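Local coordinates for protein soluble epoxide hydrolase (Bacillus megaterium, PDB 4INZ) that is a soluble epoxide hydrolase, an enzyme of the alpha/beta hydrolase fold with a central mixed beta sheet flanked by helices, at residues N24-N29 / I96-E101; D71-N76 / E85-D90; V111-G116 / A285-K290; H277-A282 / P291-N296. The protein carries 1 engineered substitution. One frame throughout, in Å; residues are numbered along the deposited sequence.

How the contacts relate
From the N terminus the chain first makes the hairpin of strands 20-25 and 28-36, and contact 1 closes a long loop by bringing helix 89-102 back against its turn. Contact 2 (71-76 / 85-90) falls within that loop, folding the segment after strand 66-70 onto the approach to the same helix; the two touch where R73 NH2 lies near V28 and N26. After both have closed, contact 3 opens at the end of strand 108-112 and reaches across the sequence to 285-290. Contact 4 crosses it, its segments 277-282 and 291-296 lying before and after 285-290, and ties the edge strand 274-279 to helix 291-303. Contacts 1 and 4 lie on opposite sides of the chain's centre.

Contact 1 of 4, residues N24-N29 / I96-E101; sequences NVNGVN and IRQVIE
Q98 reaches from its helix to the backbone of N26, where N26 N donates to Q98 OE1 at 2.8 Å. The bond is bent, with 141° at the hydrogen, and the donor stands well above the amide plane, approaching at only 108° to the C=O, so it follows neither lone pair. Nearer the helix, the stem of the glutamine lies along V25: Q98 CB is 3.6 Å from V25 CB, the two chains sliding past each other in opposite directions. At the next residue of the helix, V25 CG1 meets V99 CG2 at 4.0 Å. The fold here is a beta hairpin with a two-residue type I' turn, strands 20-25 and 28-36 joined through N26 and G27, laid against a flanking helix of the alpha/beta hydrolase sheet. Q98 reaches the turn because CG is anti to its carbonyl carbon (chi1 -66°) and the chain is extended from there. Its NE2 bonds to E94 one turn back and passes 3.8 Å from N26 CB; the bonds at OE1 and NE2 together set the amide's rotation. N26 points its own ND2 to D95, a second tie between turn and helix. Behind these, V25 N bonds to V28 O and V28 N to V25 O, each 2.9 Å. N24 ND2 holds N29 OD1 at 2.8 Å, while L30 packs against both V25 and V99.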
loop_
_atom_site.group_PDB
_atom_site.type_symbol
_atom_site.label_atom_id
_atom_site.label_comp_id
_atom_site.label_asym_id
_atom_site.label_seq_id
_atom_site.Cartn_x
_atom_site.Cartn_y
_atom_site.Cartn_z
ATOM N N ASN A 24 -8.963 -6.524 -17.072
ATOM C CA ASN A 24 -7.763 -7.012 -17.728
ATOM C C ASN A 24 -6.829 -5.856 -18.041
ATOM O O ASN A 24 -7.172 -4.954 -18.808
ATOM C CB ASN A 24 -8.119 -7.774 -19.012
ATOM C CG ASN A 24 -6.899 -8.367 -19.698
ATOM O OD1 ASN A 24 -6.390 -7.813 -20.672
ATOM N ND2 ASN A 24 -6.427 -9.502 -19.191
ATOM N N VAL A 25 -5.651 -5.879 -17.432
ATOM C CA VAL A 25 -4.667 -4.832 -17.644
ATOM C C VAL A 25 -3.273 -5.427 -17.716
ATOM O O VAL A 25 -2.946 -6.364 -16.986
ATOM C CB VAL A 25 -4.683 -3.779 -16.506
ATOM C CG1 VAL A 25 -6.060 -3.144 -16.370
ATOM C CG2 VAL A 25 -4.241 -4.401 -15.192
ATOM N N ASN A 26 -2.457 -4.887 -18.613
ATOM C CA ASN A 26 -1.030 -5.162 -18.590
ATOM C C ASN A 26 -0.712 -6.655 -18.553
ATOM O O ASN A 26 0.233 -7.085 -17.887
ATOM C CB ASN A 26 -0.405 -4.455 -17.384
ATOM C CG ASN A 26 1.094 -4.301 -17.509
ATOM O OD1 ASN A 26 1.657 -4.425 -18.602
ATOM N ND2 ASN A 26 1.753 -4.024 -16.390
ATOM N N GLY A 27 -1.517 -7.444 -19.260
ATOM C CA GLY A 27 -1.252 -8.863 -19.421
ATOM C C GLY A 27 -1.755 -9.755 -18.298
ATOM O O GLY A 27 -1.491 -10.960 -18.296
ATOM N N VAL A 28 -2.477 -9.172 -17.346
ATOM C CA VAL A 28 -3.005 -9.932 -16.218
ATOM C C VAL A 28 -4.454 -9.557 -15.922
ATOM O O VAL A 28 -4.908 -8.474 -16.296
ATOM C CB VAL A 28 -2.159 -9.706 -14.942
ATOM C CG1 VAL A 28 -0.697 -10.030 -15.212
ATOM C CG2 VAL A 28 -2.304 -8.272 -14.443
ATOM N N ASN A 29 -5.178 -10.459 -15.262
ATOM C CA ASN A 29 -6.521 -10.168 -14.782
ATOM C C ASN A 29 -6.444 -9.786 -13.315
ATOM O O ASN A 29 -6.045 -10.605 -12.482
ATOM C CB ASN A 29 -7.437 -11.388 -14.927
ATOM C CG ASN A 29 -7.761 -11.717 -16.369
ATOM O OD1 ASN A 29 -7.910 -10.828 -17.208
ATOM N ND2 ASN A 29 -7.879 -13.008 -16.665
ATOM N N ILE A 96 -1.366 0.156 -12.510
ATOM C CA ILE A 96 -2.177 1.225 -11.954
ATOM C C ILE A 96 -2.646 2.166 -13.051
ATOM O O ILE A 96 -3.798 2.592 -13.060
ATOM C CB ILE A 96 -1.422 2.008 -10.858
ATOM C CG1 ILE A 96 -0.939 1.050 -9.763
ATOM C CG2 ILE A 96 -2.317 3.096 -10.263
ATOM C CD1 ILE A 96 -2.036 0.162 -9.171
ATOM N N ARG A 97 -1.759 2.475 -13.990
ATOM C CA ARG A 97 -2.128 3.347 -15.096
ATOM C C ARG A 97 -3.295 2.767 -15.892
ATOM O O ARG A 97 -4.251 3.477 -16.208
ATOM C CB ARG A 97 -0.937 3.585 -16.022
ATOM C CG ARG A 97 -1.101 4.792 -16.918
ATOM C CD ARG A 97 -0.042 4.810 -18.017
ATOM N NE ARG A 97 -0.162 3.662 -18.912
ATOM C CZ ARG A 97 -1.037 3.585 -19.910
ATOM N NH1 ARG A 97 -1.871 4.590 -20.144
ATOM N NH2 ARG A 97 -1.082 2.503 -20.673
ATOM N N GLN A 98 -3.213 1.479 -16.213
ATOM C CA GLN A 98 -4.234 0.834 -17.036
ATOM C C GLN A 98 -5.541 0.617 -16.272
ATOM O O GLN A 98 -6.616 0.622 -16.861
ATOM C CB GLN A 98 -3.726 -0.492 -17.620
ATOM C CG GLN A 98 -2.584 -0.356 -18.616
ATOM C CD GLN A 98 -2.400 -1.608 -19.466
ATOM O OE1 GLN A 98 -3.319 -2.414 -19.611
ATOM N NE2 GLN A 98 -1.206 -1.780 -20.020
ATOM N N VAL A 99 -5.454 0.423 -14.961
ATOM C CA VAL A 99 -6.661 0.271 -14.161
ATOM C C VAL A 99 -7.499 1.547 -14.186
ATOM O O VAL A 99 -8.718 1.501 -14.373
ATOM C CB VAL A 99 -6.333 -0.111 -12.710
ATOM C CG1 VAL A 99 -7.546 0.116 -11.816
ATOM C CG2 VAL A 99 -5.861 -1.562 -12.651
ATOM N N ILE A 100 -6.842 2.684 -14.001
ATOM C CA ILE A 100 -7.526 3.976 -14.016
ATOM C C ILE A 100 -8.219 4.208 -15.361
ATOM O O ILE A 100 -9.393 4.589 -15.420
ATOM C CB ILE A 100 -6.549 5.134 -13.694
ATOM C CG1 ILE A 100 -6.015 4.979 -12.266
ATOM C CG2 ILE A 100 -7.232 6.482 -13.862
ATOM C CD1 ILE A 100 -4.884 5.932 -11.915
ATOM N N GLU A 101 -7.496 3.951 -16.441
ATOM C CA GLU A 101 -8.068 4.109 -17.772
ATOM C C GLU A 101 -9.107 3.034 -18.067
ATOM O O GLU A 101 -10.131 3.305 -18.697
ATOM C CB GLU A 101 -6.976 4.086 -18.832
ATOM C CG GLU A 101 -6.056 5.283 -18.779
ATOM C CD GLU A 101 -5.302 5.480 -20.074
ATOM O OE1 GLU A 101 -5.388 4.590 -20.947
ATOM O OE2 GLU A 101 -4.634 6.525 -20.217
#

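Contact 2 of 4, residues D71-N76 / E85-D90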
loop_
_atom_site.group_PDB
_atom_site.type_symbol
_atom_site.label_atom_id
_atom_site.label_comp_id
_atom_site.label_asym_id
_atom_site.label_seq_id
_atom_site.Cartn_x
_atom_site.Cartn_y
_atom_site.Cartn_z
ATOM N N ASP A 71 -7.089 -5.556 -5.840
ATOM C CA ASP A 71 -6.185 -6.598 -5.366
ATOM C C ASP A 71 -4.958 -6.576 -6.266
ATOM O O ASP A 71 -5.062 -6.861 -7.464
ATOM C CB ASP A 71 -6.838 -7.985 -5.428
ATOM C CG ASP A 71 -7.929 -8.181 -4.380
ATOM O OD1 ASP A 71 -7.881 -7.541 -3.304
ATOM O OD2 ASP A 71 -8.823 -9.018 -4.626
ATOM N N LEU A 72 -3.805 -6.212 -5.710
ATOM C CA LEU A 72 -2.571 -6.162 -6.495
ATOM C C LEU A 72 -2.242 -7.526 -7.103
ATOM O O LEU A 72 -2.650 -8.559 -6.578
ATOM C CB LEU A 72 -1.410 -5.685 -5.625
ATOM C CG LEU A 72 -1.545 -4.281 -5.036
ATOM C CD1 LEU A 72 -0.331 -3.961 -4.157
ATOM C CD2 LEU A 72 -1.707 -3.236 -6.141
ATOM N N ARG A 73 -1.490 -7.531 -8.200
ATOM C CA ARG A 73 -1.138 -8.792 -8.840
ATOM C C ARG A 73 -0.498 -9.719 -7.816
ATOM O O ARG A 73 0.307 -9.286 -6.983
ATOM C CB ARG A 73 -0.229 -8.593 -10.065
ATOM C CG ARG A 73 1.099 -7.888 -9.788
ATOM C CD ARG A 73 2.019 -7.935 -11.007
ATOM N NE ARG A 73 1.432 -7.312 -12.193
ATOM C CZ ARG A 73 1.647 -7.736 -13.439
ATOM N NH1 ARG A 73 2.438 -8.778 -13.664
ATOM N NH2 ARG A 73 1.080 -7.117 -14.467
ATOM N N GLY A 74 -0.884 -10.990 -7.865
ATOM C CA GLY A 74 -0.373 -11.969 -6.929
ATOM C C GLY A 74 -1.240 -12.140 -5.691
ATOM O O GLY A 74 -1.131 -13.147 -5.006
ATOM N N TYR A 75 -2.099 -11.160 -5.412
ATOM C CA TYR A 75 -2.922 -11.161 -4.198
ATOM C C TYR A 75 -4.360 -11.636 -4.404
ATOM O O TYR A 75 -4.997 -11.308 -5.409
ATOM C CB TYR A 75 -2.991 -9.752 -3.601
ATOM C CG TYR A 75 -1.775 -9.323 -2.819
ATOM C CD1 TYR A 75 -0.637 -8.853 -3.465
ATOM C CD2 TYR A 75 -1.772 -9.364 -1.424
ATOM C CE1 TYR A 75 0.475 -8.432 -2.740
ATOM C CE2 TYR A 75 -0.670 -8.950 -0.703
ATOM C CZ TYR A 75 0.452 -8.491 -1.366
ATOM O OH TYR A 75 1.549 -8.076 -0.644
ATOM N N ASN A 76 -4.871 -12.372 -3.417
ATOM C CA ASN A 76 -6.272 -12.790 -3.395
ATOM C C ASN A 76 -6.688 -13.392 -4.735
ATOM O O ASN A 76 -6.088 -14.364 -5.192
ATOM C CB ASN A 76 -7.170 -11.599 -3.015
ATOM C CG ASN A 76 -8.595 -12.011 -2.684
ATOM O OD1 ASN A 76 -8.839 -13.115 -2.202
ATOM N ND2 ASN A 76 -9.547 -11.123 -2.952
ATOM N N GLU A 85 10.353 -10.957 -12.504
ATOM C CA GLU A 85 10.214 -9.819 -13.401
ATOM C C GLU A 85 8.770 -9.337 -13.482
ATOM O O GLU A 85 8.515 -8.185 -13.829
ATOM C CB GLU A 85 10.753 -10.164 -14.792
ATOM C CG GLU A 85 12.245 -10.474 -14.790
ATOM C CD GLU A 85 12.828 -10.582 -16.182
ATOM O OE1 GLU A 85 14.028 -10.268 -16.347
ATOM O OE2 GLU A 85 12.092 -10.985 -17.109
ATOM N N SER A 86 7.829 -10.218 -13.147
ATOM C CA SER A 86 6.412 -9.874 -13.196
ATOM C C SER A 86 5.986 -8.972 -12.041
ATOM O O SER A 86 4.843 -8.501 -12.000
ATOM C CB SER A 86 5.558 -11.142 -13.199
ATOM O OG SER A 86 5.824 -11.922 -14.356
ATOM N N TYR A 87 6.903 -8.737 -11.103
ATOM C CA TYR A 87 6.584 -7.970 -9.895
ATOM C C TYR A 87 7.522 -6.786 -9.690
ATOM O O TYR A 87 7.653 -6.266 -8.580
ATOM C CB TYR A 87 6.585 -8.888 -8.675
ATOM C CG TYR A 87 5.586 -10.011 -8.835
ATOM C CD1 TYR A 87 4.244 -9.825 -8.511
ATOM C CD2 TYR A 87 5.969 -11.241 -9.355
ATOM C CE1 TYR A 87 3.317 -10.845 -8.676
ATOM C CE2 TYR A 87 5.050 -12.260 -9.526
ATOM C CZ TYR A 87 3.727 -12.058 -9.186
ATOM O OH TYR A 87 2.813 -13.077 -9.367
ATOM N N GLU A 88 8.167 -6.366 -10.773
ATOM C CA GLU A 88 9.027 -5.187 -10.761
ATOM C C GLU A 88 8.208 -3.899 -10.779
ATOM O O GLU A 88 7.102 -3.865 -11.310
ATOM C CB GLU A 88 9.969 -5.214 -11.969
ATOM C CG GLU A 88 11.007 -6.308 -11.903
ATOM C CD GLU A 88 12.223 -5.901 -11.085
ATOM O OE1 GLU A 88 12.213 -4.787 -10.510
ATOM O OE2 GLU A 88 13.193 -6.688 -11.025
ATOM N N ILE A 89 8.773 -2.835 -10.218
ATOM C CA ILE A 89 8.060 -1.566 -10.057
ATOM C C ILE A 89 7.441 -1.020 -11.353
ATOM O O ILE A 89 6.318 -0.526 -11.336
ATOM C CB ILE A 89 8.955 -0.484 -9.399
ATOM C CG1 ILE A 89 8.140 0.775 -9.084
ATOM C CG2 ILE A 89 10.161 -0.162 -10.286
ATOM C CD1 ILE A 89 7.079 0.581 -7.979
ATOM N N ASP A 90 8.153 -1.110 -12.476
ATOM C CA ASP A 90 7.606 -0.572 -13.717
ATOM C C ASP A 90 6.326 -1.307 -14.118
ATOM O O ASP A 90 5.395 -0.706 -14.665
ATOM C CB ASP A 90 8.627 -0.650 -14.860
ATOM C CG ASP A 90 9.772 0.339 -14.699
ATOM O OD1 ASP A 90 9.700 1.211 -13.815
ATOM O OD2 ASP A 90 10.745 0.252 -15.480
#
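R73 leans on Y87 with its aliphatic part and then reaches past it to the carbonyl of S86. From CB the chain turns so that CG sits between the backbone N and the carbonyl carbon (chi1 59°), which sends it toward the tyrosine: R73 CG is 3.9 Å from Y87 CE1. The next carbon, R73 CD, stays on the same flank of the ring, 3.8 Å from Y87 CD1, and also comes to 3.0 Å from S86 O. A bend at chi3 then turns the head group nearly upright to the phenol plane, 83° apart. NE goes to D95 in a salt bridge, the stronger tie of this arginine, whereas R73 NH1 gives S86 O a weak bond of 2.9 Å, with only 121° at the hydrogen. The other terminal nitrogen, NH2, packs near N26 O and V28 CG1. The backbone of the same residue is used as well: R73 O lies in plane at the edge of the Y87 ring, 3.8 Å from CE1, and accepts from Y219. G74 follows at the third position of a type II turn, closed by Y75 N to L72 O at 2.9 Å. The tyrosine is itself anchored, Y87 OH bonding to S215 and to P81 O. All this belongs to the loop linking strand 66-70 to helix 89-102, the first half of a beta-alpha-beta crossover of the alpha/beta hydrolase core, here covered by helix 213-220.

Contact 3 of 4, residues V111-G116 / A285-K290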
loop_
_atom_site.group_PDB
_atom_site.type_symbol
_atom_site.label_atom_id
_atom_site.label_comp_id
_atom_site.label_asym_id
_atom_site.label_seq_id
_atom_site.Cartn_x
_atom_site.Cartn_y
_atom_site.Cartn_z
ATOM N N VAL A 111 -5.479 6.440 -2.970
ATOM C CA VAL A 111 -5.358 6.184 -1.528
ATOM C C VAL A 111 -4.498 4.940 -1.319
ATOM O O VAL A 111 -4.814 3.876 -1.845
ATOM C CB VAL A 111 -6.745 5.957 -0.903
ATOM C CG1 VAL A 111 -6.646 5.877 0.631
ATOM C CG2 VAL A 111 -7.684 7.067 -1.327
ATOM N N VAL A 112 -3.409 5.067 -0.569
ATOM C CA VAL A 112 -2.369 4.036 -0.625
ATOM C C VAL A 112 -1.778 3.682 0.733
ATOM O O VAL A 112 -1.782 4.503 1.647
ATOM C CB VAL A 112 -1.225 4.462 -1.578
ATOM C CG1 VAL A 112 -1.777 4.746 -2.978
ATOM C CG2 VAL A 112 -0.503 5.689 -1.036
ATOM N N HIS A 113 -1.251 2.462 0.844
ATOM C CA HIS A 113 -0.740 1.933 2.110
ATOM C C HIS A 113 0.353 0.894 1.831
ATOM O O HIS A 113 0.198 0.059 0.939
ATOM C CB HIS A 113 -1.906 1.289 2.878
ATOM C CG HIS A 113 -1.520 0.577 4.134
ATOM N ND1 HIS A 113 -0.864 1.195 5.184
ATOM C CD2 HIS A 113 -1.756 -0.695 4.536
ATOM C CE1 HIS A 113 -0.692 0.325 6.164
ATOM N NE2 HIS A 113 -1.221 -0.830 5.794
ATOM N N ASP A 114 1.460 0.973 2.567
ATOM C CA ASP A 114 2.495 -0.072 2.567
ATOM C C ASP A 114 3.060 -0.272 1.147
ATOM O O ASP A 114 3.486 0.704 0.525
ATOM C CB ASP A 114 1.934 -1.367 3.187
ATOM C CG ASP A 114 3.007 -2.406 3.482
ATOM O OD1 ASP A 114 3.649 -2.327 4.560
ATOM O OD2 ASP A 114 3.197 -3.312 2.647
ATOM N N TRP A 115 3.058 -1.499 0.618
ATOM C CA TRP A 115 3.511 -1.696 -0.765
ATOM C C TRP A 115 2.693 -0.840 -1.730
ATOM O O TRP A 115 3.216 -0.334 -2.725
ATOM C CB TRP A 115 3.464 -3.178 -1.195
ATOM C CG TRP A 115 4.831 -3.793 -1.306
ATOM C CD1 TRP A 115 5.400 -4.696 -0.452
ATOM C CD2 TRP A 115 5.812 -3.525 -2.314
ATOM N NE1 TRP A 115 6.671 -5.012 -0.871
ATOM C CE2 TRP A 115 6.950 -4.304 -2.010
ATOM C CE3 TRP A 115 5.839 -2.704 -3.447
ATOM C CZ2 TRP A 115 8.104 -4.281 -2.796
ATOM C CZ3 TRP A 115 6.986 -2.688 -4.232
ATOM C CH2 TRP A 115 8.102 -3.468 -3.899
ATOM N N GLY A 116 1.406 -0.684 -1.437
ATOM C CA GLY A 116 0.544 0.167 -2.239
ATOM C C GLY A 116 1.031 1.605 -2.267
ATOM O O GLY A 116 0.854 2.306 -3.263
ATOM N N ALA A 285 -1.666 0.155 10.322
ATOM C CA ALA A 285 -2.806 0.248 9.401
ATOM C C ALA A 285 -3.976 1.046 9.976
ATOM O O ALA A 285 -5.034 0.489 10.301
ATOM C CB ALA A 285 -3.262 -1.139 8.989
ATOM N N PRO A 286 -3.798 2.367 10.084
ATOM C CA PRO A 286 -4.821 3.236 10.674
ATOM C C PRO A 286 -6.179 3.071 10.006
ATOM O O PRO A 286 -7.197 3.215 10.668
ATOM C CB PRO A 286 -4.291 4.643 10.390
ATOM C CG PRO A 286 -2.805 4.476 10.273
ATOM C CD PRO A 286 -2.621 3.122 9.619
ATOM N N GLN A 287 -6.196 2.782 8.711
ATOM C CA GLN A 287 -7.455 2.805 7.983
ATOM C C GLN A 287 -8.500 1.846 8.557
ATOM O O GLN A 287 -9.694 2.151 8.517
ATOM C CB GLN A 287 -7.249 2.609 6.470
ATOM C CG GLN A 287 -6.780 1.224 6.032
ATOM C CD GLN A 287 -5.270 1.089 6.010
ATOM O OE1 GLN A 287 -4.579 1.597 6.895
ATOM N NE2 GLN A 287 -4.746 0.409 4.984
ATOM N N HIS A 288 -8.074 0.694 9.083
ATOM C CA HIS A 288 -9.039 -0.190 9.750
ATOM C C HIS A 288 -8.863 -0.328 11.261
ATOM O O HIS A 288 -9.728 -0.891 11.926
ATOM C CB HIS A 288 -9.241 -1.554 9.044
ATOM C CG HIS A 288 -8.082 -2.498 9.140
ATOM N ND1 HIS A 288 -8.182 -3.823 8.764
ATOM C CD2 HIS A 288 -6.800 -2.317 9.536
ATOM C CE1 HIS A 288 -7.016 -4.417 8.929
ATOM N NE2 HIS A 288 -6.157 -3.525 9.396
ATOM N N GLU A 289 -7.778 0.225 11.805
ATOM C CA GLU A 289 -7.621 0.308 13.260
ATOM C C GLU A 289 -8.483 1.409 13.873
ATOM O O GLU A 289 -9.093 1.214 14.936
ATOM C CB GLU A 289 -6.160 0.562 13.635
ATOM C CG GLU A 289 -5.229 -0.579 13.314
ATOM C CD GLU A 289 -3.793 -0.284 13.711
ATOM O OE1 GLU A 289 -3.582 0.257 14.827
ATOM O OE2 GLU A 289 -2.880 -0.598 12.906
ATOM N N LYS A 290 -8.520 2.565 13.208
ATOM C CA LYS A 290 -9.241 3.742 13.693
ATOM C C LYS A 290 -10.016 4.375 12.538
ATOM O O LYS A 290 -9.733 5.504 12.127
ATOM C CB LYS A 290 -8.255 4.769 14.262
ATOM C CG LYS A 290 -7.451 4.273 15.458
ATOM C CD LYS A 290 -8.338 3.998 16.664
ATOM C CE LYS A 290 -7.498 3.655 17.900
ATOM N NZ LYS A 290 -8.288 3.607 19.179
#
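The side-chain amide of Q287 stands upright on the imidazole of H113, the two planes 88° apart, with its nitrogen pointing at one face. H113 belongs to the nucleophile elbow of the alpha/beta hydrolase fold, the tight strand-turn-helix corner that leads from strand 108-112 into helix 115-126; D114 at its bend has the positive phi of 59° that this corner imposes. Q287 NE2 hovers 3.1 Å above the ring plane, displaced toward the rim, and is 3.3 Å from H113 CG. It gets there because Q287 CG is placed between the backbone N and the carbonyl carbon (chi1 69°) and the chain folds again at the next bond, so the two side chains cross at about a right angle. The opposite face of the imidazole carries D114 CB, 3.9 Å above the plane and over its centre, which leaves the ring sandwiched between an amide from one segment and its own neighbour in sequence. A285 adds its CB obliquely to the same ring. The whole contact is buried and held by packing, with no hydrogen bond between the segments. Around it, W54 and F137 touch both H113 and Q287, and the ring of H284 meets that of H113. D114 OD2 takes the amide of F47 and a weak bond from W115 N. On the other side, the short helix 286-289 is pinned at its start: A285 O accepts from H288 N and E289 N, while A285 N gives its hydrogen to E289 OE2 at 3.0 Å.

Contact 4 of 4, residues H277-A282 / P291-N296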
loop_
_atom_site.group_PDB
_atom_site.type_symbol
_atom_site.label_atom_id
_atom_site.label_comp_id
_atom_site.label_asym_id
_atom_site.label_seq_id
_atom_site.Cartn_x
_atom_site.Cartn_y
_atom_site.Cartn_z
ATOM N N HIS A 277 -1.404 13.971 9.343
ATOM C CA HIS A 277 -2.167 13.662 10.553
ATOM C C HIS A 277 -1.574 12.413 11.170
ATOM O O HIS A 277 -1.502 11.374 10.516
ATOM C CB HIS A 277 -3.633 13.392 10.221
ATOM C CG HIS A 277 -4.508 13.274 11.426
ATOM N ND1 HIS A 277 -4.714 12.080 12.091
ATOM C CD2 HIS A 277 -5.229 14.203 12.092
ATOM C CE1 HIS A 277 -5.533 12.282 13.108
ATOM N NE2 HIS A 277 -5.855 13.565 13.132
ATOM N N ARG A 278 -1.154 12.508 12.428
ATOM C CA ARG A 278 -0.530 11.377 13.107
ATOM C C ARG A 278 -1.439 10.833 14.199
ATOM O O ARG A 278 -1.907 11.584 15.047
ATOM C CB ARG A 278 0.793 11.810 13.734
ATOM C CG ARG A 278 1.854 12.241 12.744
ATOM C CD ARG A 278 3.046 12.791 13.519
ATOM N NE ARG A 278 4.293 12.712 12.775
ATOM C CZ ARG A 278 5.413 12.183 13.262
ATOM N NH1 ARG A 278 6.510 12.145 12.515
ATOM N NH2 ARG A 278 5.434 11.692 14.499
ATOM N N LEU A 279 -1.681 9.525 14.182
ATOM C CA LEU A 279 -2.511 8.895 15.200
ATOM C C LEU A 279 -1.631 8.282 16.275
ATOM O O LEU A 279 -0.835 7.390 15.996
ATOM C CB LEU A 279 -3.393 7.807 14.583
ATOM C CG LEU A 279 -4.406 8.256 13.533
ATOM C CD1 LEU A 279 -3.772 8.357 12.157
ATOM C CD2 LEU A 279 -5.566 7.279 13.503
ATOM N N ALA A 280 -1.775 8.761 17.506
ATOM C CA ALA A 280 -0.983 8.240 18.610
ATOM C C ALA A 280 -1.350 6.797 18.955
ATOM O O ALA A 280 -0.503 6.025 19.404
ATOM C CB ALA A 280 -1.120 9.137 19.842
ATOM N N GLU A 281 -2.607 6.430 18.735
ATOM C CA GLU A 281 -3.099 5.124 19.169
ATOM C C GLU A 281 -3.324 4.140 18.021
ATOM O O GLU A 281 -4.086 3.179 18.156
ATOM C CB GLU A 281 -4.388 5.277 19.987
ATOM C CG GLU A 281 -4.272 6.236 21.165
ATOM C CD GLU A 281 -3.387 5.698 22.273
ATOM O OE1 GLU A 281 -2.933 4.537 22.161
ATOM O OE2 GLU A 281 -3.149 6.432 23.255
ATOM N N ALA A 282 -2.666 4.378 16.890
ATOM C CA ALA A 282 -2.727 3.424 15.790
ATOM C C ALA A 282 -1.341 2.979 15.376
ATOM O O ALA A 282 -0.363 3.721 15.506
ATOM C CB ALA A 282 -3.452 4.001 14.613
ATOM N N PRO A 291 -10.999 3.650 12.005
ATOM C CA PRO A 291 -11.631 4.103 10.759
ATOM C C PRO A 291 -12.362 5.440 10.888
ATOM O O PRO A 291 -12.361 6.223 9.935
ATOM C CB PRO A 291 -12.617 2.971 10.435
ATOM C CG PRO A 291 -12.867 2.298 11.750
ATOM C CD PRO A 291 -11.551 2.368 12.472
ATOM N N GLN A 292 -12.987 5.706 12.030
ATOM C CA GLN A 292 -13.741 6.949 12.153
ATOM C C GLN A 292 -12.810 8.161 12.136
ATOM O O GLN A 292 -13.051 9.135 11.415
ATOM C CB GLN A 292 -14.606 6.966 13.413
ATOM C CG GLN A 292 -15.398 8.254 13.538
ATOM C CD GLN A 292 -16.458 8.208 14.632
ATOM O OE1 GLN A 292 -16.906 7.134 15.043
ATOM N NE2 GLN A 292 -16.861 9.380 15.105
ATOM N N GLU A 293 -11.750 8.106 12.939
ATOM C CA GLU A 293 -10.761 9.188 12.952
ATOM C C GLU A 293 -10.170 9.401 11.552
ATOM O O GLU A 293 -10.038 10.534 11.070
ATOM C CB GLU A 293 -9.639 8.887 13.948
ATOM C CG GLU A 293 -8.623 10.007 14.021
ATOM C CD GLU A 293 -7.580 9.806 15.095
ATOM O OE1 GLU A 293 -7.698 8.835 15.875
ATOM O OE2 GLU A 293 -6.640 10.631 15.165
ATOM N N VAL A 294 -9.796 8.302 10.911
ATOM C CA VAL A 294 -9.231 8.355 9.566
ATOM C C VAL A 294 -10.215 8.961 8.564
ATOM O O VAL A 294 -9.861 9.853 7.772
ATOM C CB VAL A 294 -8.821 6.945 9.093
ATOM C CG1 VAL A 294 -8.601 6.922 7.585
ATOM C CG2 VAL A 294 -7.565 6.478 9.842
ATOM N N ASN A 295 -11.453 8.484 8.597
ATOM C CA ASN A 295 -12.454 8.951 7.641
ATOM C C ASN A 295 -12.697 10.446 7.766
ATOM O O ASN A 295 -12.869 11.145 6.764
ATOM C CB ASN A 295 -13.759 8.165 7.782
ATOM C CG ASN A 295 -13.643 6.752 7.224
ATOM O OD1 ASN A 295 -12.665 6.424 6.541
ATOM N ND2 ASN A 295 -14.648 5.915 7.497
ATOM N N ASN A 296 -12.690 10.947 8.994
ATOM C CA ASN A 296 -12.935 12.370 9.194
ATOM C C ASN A 296 -11.785 13.226 8.670
ATOM O O ASN A 296 -12.004 14.328 8.165
ATOM C CB ASN A 296 -13.240 12.678 10.659
ATOM C CG ASN A 296 -14.648 12.269 11.048
ATOM O OD1 ASN A 296 -15.518 12.118 10.187
ATOM N ND2 ASN A 296 -14.879 12.079 12.344
#
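The imidazole of H277 presents an edge to the carboxylate of E293, the two planes almost perpendicular at 87°, and the CD1 methyl of L279 also lies in the ring plane at its edge. The approach of ring and carboxylate is modelled too tightly for its exact geometry to be trusted. The carboxylate also rests on L279: L279 CD2 is 3.5 Å from E293 OE1, and L279 CG is 3.6 Å from E293 OE2. Leucine and glutamate come at each other from opposite directions, the glutamate fully stretched, with CG anti to its backbone N (chi1 -178°). Deeper in, L279 CD2 touches V294 CG2 at 4.2 Å, and both residues pack on I251 and P286. This is one of the two outermost strands of the alpha/beta hydrolase sheet, 274-279, covered by helix 291-303; the short segments run antiparallel at 175°, their axes 10.5 Å apart. Across these segments the reliable contacts of the glutamate are with L279, so the contact is one of packing: the apolar L279–V294 pair inside, and outside it the E293 carboxylate lying against the leucine.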